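Local coordinates for protein putative phosphosugar isomerase (Clostridium difficile, PDB 3G68) that probably binds phosphosugars through paired SIS domains and may act as a sugar-phosphate isomerase, at residues E17-A22 against K179-I184; D23-E28 against K151-L156. All coordinates share one frame; numbering follows the deposited sequence.

Contacts 1 and 2 lie side by side among helices 4-20, 22-25, 145-165 and 170-184, their centres about 11 Å apart and each about 17 Å from the centre of the chain. Helix 4-20 runs on almost directly into helix 22-25, and helix 145-165 is followed by helix 170-184. Along the chain, contact 2 lies within the loop closed by contact 1. The segments also touch each other: Ile18, beside Ile19 on helix 4-20, puts CG2 3.4 Å from Asn153 OD1 and 3.7 Å from Leu156 CD1, while Ile180 CG2 packs 3.8 Å from Leu152 CD1. Contact 1 reaches a second subunit, whereas contact 2 stays within its own chain.

Contact 1. Residues E17-A22 against K179-I184; sequences EIISNA and KILDAI
Ile19 carries its side of the contact with a single methyl, CD1, which is met by Ile180, Leu181 and Ile184. The tight part lies at two of these. Ile184 reaches toward Ile19 tip to tip, the two CD1 atoms 3.6 Å apart, and Leu181 passes at a slant with its CD2 also 3.6 Å from Ile19 CD1. Ile180 stands a little farther back, its CG2 3.9 Å from the same methyl. In Ile19, CG1 lies anti to the carbonyl carbon (chi1 -78°) and the chain is then extended (chi2 165°), which carries CD1 across to helix 170-184. The contact thus joins the N-terminal helix 4-20 to helix 170-184, the one that follows 145-165, in this double-SIS protein. Backbones stay well apart, Ile19 CA and Leu181 CA being 8.8 Å from each other, and all four touching residues are buried. On the solvent side Glu17, exposed, takes no part in the contact and forms a salt bridge with Arg14. Another flank meets a second subunit: Asp182 OD1 forms a salt bridge with Arg14 of that chain, and Ile19 also packs on its Glu17.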
loop_
_atom_site.group_PDB
_atom_site.type_symbol
_atom_site.label_atom_id
_atom_site.label_comp_id
_atom_site.label_asym_id
_atom_site.label_seq_id
_atom_site.Cartn_x
_atom_site.Cartn_y
_atom_site.Cartn_z
ATOM N N GLU B 17 11.920 36.343 -6.430
ATOM C CA GLU B 17 12.716 36.938 -5.353
ATOM C C GLU B 17 12.202 38.313 -4.931
ATOM O O GLU B 17 12.142 38.655 -3.722
ATOM C CB GLU B 17 14.176 37.085 -5.743
ATOM C CG GLU B 17 14.889 35.752 -5.868
ATOM C CD GLU B 17 16.286 35.881 -6.436
ATOM O OE1 GLU B 17 16.648 37.000 -6.865
ATOM O OE2 GLU B 17 16.991 34.843 -6.486
ATOM N N ILE B 18 11.828 39.091 -5.934
ATOM C CA ILE B 18 11.271 40.406 -5.733
ATOM C C ILE B 18 9.949 40.336 -4.979
ATOM O O ILE B 18 9.725 41.098 -4.061
ATOM C CB ILE B 18 11.149 41.167 -7.066
ATOM C CG1 ILE B 18 12.566 41.509 -7.564
ATOM C CG2 ILE B 18 10.308 42.451 -6.875
ATOM C CD1 ILE B 18 12.590 42.094 -8.975
ATOM N N ILE B 19 9.084 39.419 -5.374
ATOM C CA ILE B 19 7.809 39.175 -4.688
ATOM C C ILE B 19 8.057 38.821 -3.198
ATOM O O ILE B 19 7.454 39.431 -2.322
ATOM C CB ILE B 19 6.996 38.087 -5.451
ATOM C CG1 ILE B 19 6.348 38.716 -6.689
ATOM C CG2 ILE B 19 5.908 37.424 -4.567
ATOM C CD1 ILE B 19 5.810 37.681 -7.722
ATOM N N SER B 20 8.973 37.887 -2.925
ATOM C CA SER B 20 9.293 37.525 -1.536
ATOM C C SER B 20 9.913 38.653 -0.710
ATOM O O SER B 20 9.797 38.630 0.507
ATOM C CB SER B 20 10.208 36.312 -1.484
ATOM O OG SER B 20 9.576 35.202 -2.082
ATOM N N ASN B 21 10.570 39.619 -1.346
ATOM C CA ASN B 21 11.205 40.750 -0.656
ATOM C C ASN B 21 10.324 41.978 -0.573
ATOM O O ASN B 21 10.763 43.008 -0.031
ATOM C CB ASN B 21 12.478 41.144 -1.405
ATOM C CG ASN B 21 13.356 42.125 -0.622
ATOM O OD1 ASN B 21 13.670 41.896 0.553
ATOM N ND2 ASN B 21 13.764 43.216 -1.278
ATOM N N ALA B 22 9.090 41.895 -1.068
ATOM C CA ALA B 22 8.203 43.070 -1.159
ATOM C C ALA B 22 7.804 43.659 0.179
ATOM O O ALA B 22 7.731 44.886 0.314
ATOM C CB ALA B 22 6.945 42.750 -1.946
ATOM N N LYS B 179 -1.943 35.195 -8.514
ATOM C CA LYS B 179 -2.245 35.382 -9.960
ATOM C C LYS B 179 -0.993 35.806 -10.748
ATOM O O LYS B 179 -0.719 35.308 -11.843
ATOM C CB LYS B 179 -3.352 36.426 -10.155
ATOM C CG LYS B 179 -4.667 36.000 -9.642
ATOM C CD LYS B 179 -5.679 37.122 -9.948
ATOM C CE LYS B 179 -7.053 36.743 -9.527
ATOM N NZ LYS B 179 -7.883 37.941 -9.550
ATOM N N ILE B 180 -0.224 36.732 -10.185
ATOM C CA ILE B 180 1.035 37.186 -10.780
ATOM C C ILE B 180 1.970 35.990 -10.877
ATOM O O ILE B 180 2.600 35.775 -11.904
ATOM C CB ILE B 180 1.684 38.322 -9.948
ATOM C CG1 ILE B 180 0.833 39.596 -10.021
ATOM C CG2 ILE B 180 3.083 38.622 -10.401
ATOM C CD1 ILE B 180 1.246 40.685 -8.986
ATOM N N LEU B 181 2.035 35.180 -9.823
ATOM C CA LEU B 181 2.888 33.972 -9.850
ATOM C C LEU B 181 2.430 32.985 -10.931
ATOM O O LEU B 181 3.244 32.330 -11.584
ATOM C CB LEU B 181 2.938 33.309 -8.463
ATOM C CG LEU B 181 3.768 34.037 -7.412
ATOM C CD1 LEU B 181 3.583 33.370 -6.020
ATOM C CD2 LEU B 181 5.274 34.075 -7.810
ATOM N N ASP B 182 1.125 32.899 -11.134
ATOM C CA ASP B 182 0.563 32.058 -12.189
ATOM C C ASP B 182 1.023 32.555 -13.584
ATOM O O ASP B 182 1.265 31.725 -14.445
ATOM C CB ASP B 182 -0.973 32.056 -12.189
ATOM C CG ASP B 182 -1.610 31.232 -11.076
ATOM O OD1 ASP B 182 -0.972 30.378 -10.441
ATOM O OD2 ASP B 182 -2.833 31.420 -10.893
ATOM N N ALA B 183 1.174 33.870 -13.793
ATOM C CA ALA B 183 1.681 34.415 -15.066
ATOM C C ALA B 183 3.182 34.132 -15.195
ATOM O O ALA B 183 3.685 33.676 -16.232
ATOM C CB ALA B 183 1.430 35.942 -15.128
ATOM N N ILE B 184 3.909 34.353 -14.118
ATOM C CA ILE B 184 5.365 34.128 -14.105
ATOM C C ILE B 184 5.728 32.662 -14.441
ATOM O O ILE B 184 6.703 32.400 -15.134
ATOM C CB ILE B 184 5.962 34.534 -12.705
ATOM C CG1 ILE B 184 5.860 36.064 -12.488
ATOM C CG2 ILE B 184 7.370 34.015 -12.546
ATOM C CD1 ILE B 184 6.272 36.507 -11.049
#

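Contact 2. Residues D23-E28 against K151-L156; sequences DSLFNE and KLNLML
Phe26 brings the far end of its ring, CZ and CE2, to Asn153 and Leu156 of helix 145-165, meeting both backbone and side-chain atoms. The apolar part is the approach of Phe26 CE2 to Leu156 CB, 3.6 Å, with the two side chains crossing at about a right angle. Over one ring face lies the carbonyl carbon of Leu156, 4.3 Å above the plane and toward the rim; Leu25 CB lies over the opposite face, so the ring is held between its own neighbour in sequence and the helix. With Phe26 CG beside its own backbone N (chi1 -62°), the ring extends to residues 151-156.

Polar atoms meet the ring by van der Waals contact. Asn153 O comes obliquely to within 3.3 Å of Phe26 CZ, and Asn153 OD1 is 3.9 Å from the same carbon. The Asn153 amide plane is inclined 54° to the ring, so the two groups do not stack. The Leu25 and Asn153 side chains cross at about a right angle, Leu25 CD2 4.0 Å from Asn153 OD1.

Charged pairing sits at the margin, where Asp23 OD1 binds Arg163 in a salt bridge and Gln160 in a hydrogen bond. Phe26, the first residue past the short helix 22-25, joins this segment to helix 145-165, consistent with the helix packing of the family's alpha-beta-alpha SIS fold.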
loop_
_atom_site.group_PDB
_atom_site.type_symbol
_atom_site.label_atom_id
_atom_site.label_comp_id
_atom_site.label_asym_id
_atom_site.label_seq_id
_atom_site.Cartn_x
_atom_site.Cartn_y
_atom_site.Cartn_z
ATOM N N ASP B 23 7.502 42.814 1.160
ATOM C CA ASP B 23 7.148 43.325 2.494
ATOM C C ASP B 23 8.278 44.173 3.085
ATOM O O ASP B 23 8.014 45.170 3.747
ATOM C CB ASP B 23 6.777 42.189 3.465
ATOM C CG ASP B 23 5.417 41.584 3.190
ATOM O OD1 ASP B 23 4.650 42.143 2.381
ATOM O OD2 ASP B 23 5.101 40.531 3.803
ATOM N N SER B 24 9.526 43.782 2.849
ATOM C CA SER B 24 10.682 44.541 3.337
ATOM C C SER B 24 10.894 45.806 2.523
ATOM O O SER B 24 10.970 46.903 3.078
ATOM C CB SER B 24 11.955 43.676 3.333
ATOM O OG SER B 24 13.128 44.434 3.632
ATOM N N LEU B 25 10.939 45.664 1.200
ATOM C CA LEU B 25 11.239 46.774 0.316
ATOM C C LEU B 25 10.246 47.951 0.396
ATOM O O LEU B 25 10.667 49.098 0.431
ATOM C CB LEU B 25 11.379 46.300 -1.139
ATOM C CG LEU B 25 11.884 47.369 -2.109
ATOM C CD1 LEU B 25 13.301 47.769 -1.733
ATOM C CD2 LEU B 25 11.830 46.847 -3.539
ATOM N N PHE B 26 8.950 47.652 0.463
ATOM C CA PHE B 26 7.909 48.675 0.462
ATOM C C PHE B 26 7.353 49.049 1.847
ATOM O O PHE B 26 6.354 49.775 1.946
ATOM C CB PHE B 26 6.773 48.176 -0.423
ATOM C CG PHE B 26 7.193 47.980 -1.853
ATOM C CD1 PHE B 26 7.436 49.088 -2.668
ATOM C CD2 PHE B 26 7.379 46.702 -2.386
ATOM C CE1 PHE B 26 7.851 48.927 -3.997
ATOM C CE2 PHE B 26 7.791 46.546 -3.728
ATOM C CZ PHE B 26 8.008 47.665 -4.527
ATOM N N ASN B 27 8.004 48.578 2.906
ATOM C CA ASN B 27 7.473 48.789 4.239
ATOM C C ASN B 27 7.317 50.246 4.667
ATOM O O ASN B 27 6.378 50.560 5.388
ATOM C CB ASN B 27 8.318 48.104 5.293
ATOM C CG ASN B 27 7.574 47.994 6.624
ATOM O OD1 ASN B 27 6.495 47.397 6.704
ATOM N ND2 ASN B 27 8.119 48.597 7.644
ATOM N N GLU B 28 8.223 51.108 4.207
ATOM C CA GLU B 28 8.227 52.530 4.577
ATOM C C GLU B 28 7.351 53.340 3.629
ATOM O O GLU B 28 6.498 54.098 4.066
ATOM C CB GLU B 28 9.662 53.094 4.570
ATOM C CG GLU B 28 9.817 54.517 5.165
ATOM C CD GLU B 28 11.128 55.203 4.802
ATOM O OE1 GLU B 28 11.779 54.781 3.820
ATOM O OE2 GLU B 28 11.491 56.212 5.461
ATOM N N LYS B 151 8.148 46.598 -14.131
ATOM C CA LYS B 151 6.690 46.507 -14.136
ATOM C C LYS B 151 6.184 45.794 -12.862
ATOM O O LYS B 151 5.253 46.259 -12.227
ATOM C CB LYS B 151 6.179 45.765 -15.352
ATOM C CG LYS B 151 6.405 46.494 -16.675
ATOM C CD LYS B 151 5.668 45.767 -17.804
ATOM C CE LYS B 151 6.309 44.399 -18.178
ATOM N NZ LYS B 151 5.666 43.801 -19.362
ATOM N N LEU B 152 6.808 44.672 -12.502
ATOM C CA LEU B 152 6.427 43.946 -11.287
ATOM C C LEU B 152 6.577 44.841 -10.062
ATOM O O LEU B 152 5.684 44.911 -9.233
ATOM C CB LEU B 152 7.290 42.698 -11.089
ATOM C CG LEU B 152 7.038 41.825 -9.858
ATOM C CD1 LEU B 152 5.583 41.368 -9.725
ATOM C CD2 LEU B 152 7.946 40.587 -9.957
ATOM N N ASN B 153 7.705 45.527 -9.970
ATOM C CA ASN B 153 8.010 46.421 -8.829
ATOM C C ASN B 153 6.955 47.516 -8.645
ATOM O O ASN B 153 6.537 47.818 -7.516
ATOM C CB ASN B 153 9.411 47.050 -8.990
ATOM C CG ASN B 153 10.255 46.925 -7.731
ATOM O OD1 ASN B 153 10.330 45.844 -7.133
ATOM N ND2 ASN B 153 10.909 48.010 -7.334
ATOM N N LEU B 154 6.518 48.089 -9.766
ATOM C CA LEU B 154 5.426 49.065 -9.802
ATOM C C LEU B 154 4.081 48.461 -9.347
ATOM O O LEU B 154 3.313 49.112 -8.646
ATOM C CB LEU B 154 5.267 49.655 -11.191
ATOM C CG LEU B 154 6.337 50.663 -11.622
ATOM C CD1 LEU B 154 6.326 50.834 -13.136
ATOM C CD2 LEU B 154 6.107 51.994 -10.905
HETATM N N MSE B 155 3.790 47.236 -9.768
HETATM C CA MSE B 155 2.582 46.584 -9.347
HETATM C C MSE B 155 2.622 46.307 -7.837
HETATM O O MSE B 155 1.617 46.473 -7.174
HETATM C CB MSE B 155 2.349 45.281 -10.118
HETATM C CG MSE B 155 1.971 45.512 -11.562
HETATM SE SE MSE B 155 1.652 43.801 -12.408
HETATM C CE MSE B 155 0.765 44.371 -14.036
ATOM N N LEU B 156 3.761 45.826 -7.338
ATOM C CA LEU B 156 3.934 45.526 -5.916
ATOM C C LEU B 156 3.728 46.790 -5.079
ATOM O O LEU B 156 2.986 46.740 -4.086
ATOM C CB LEU B 156 5.286 44.878 -5.654
ATOM C CG LEU B 156 5.313 43.440 -6.199
ATOM C CD1 LEU B 156 6.700 42.874 -6.153
ATOM C CD2 LEU B 156 4.316 42.540 -5.440
#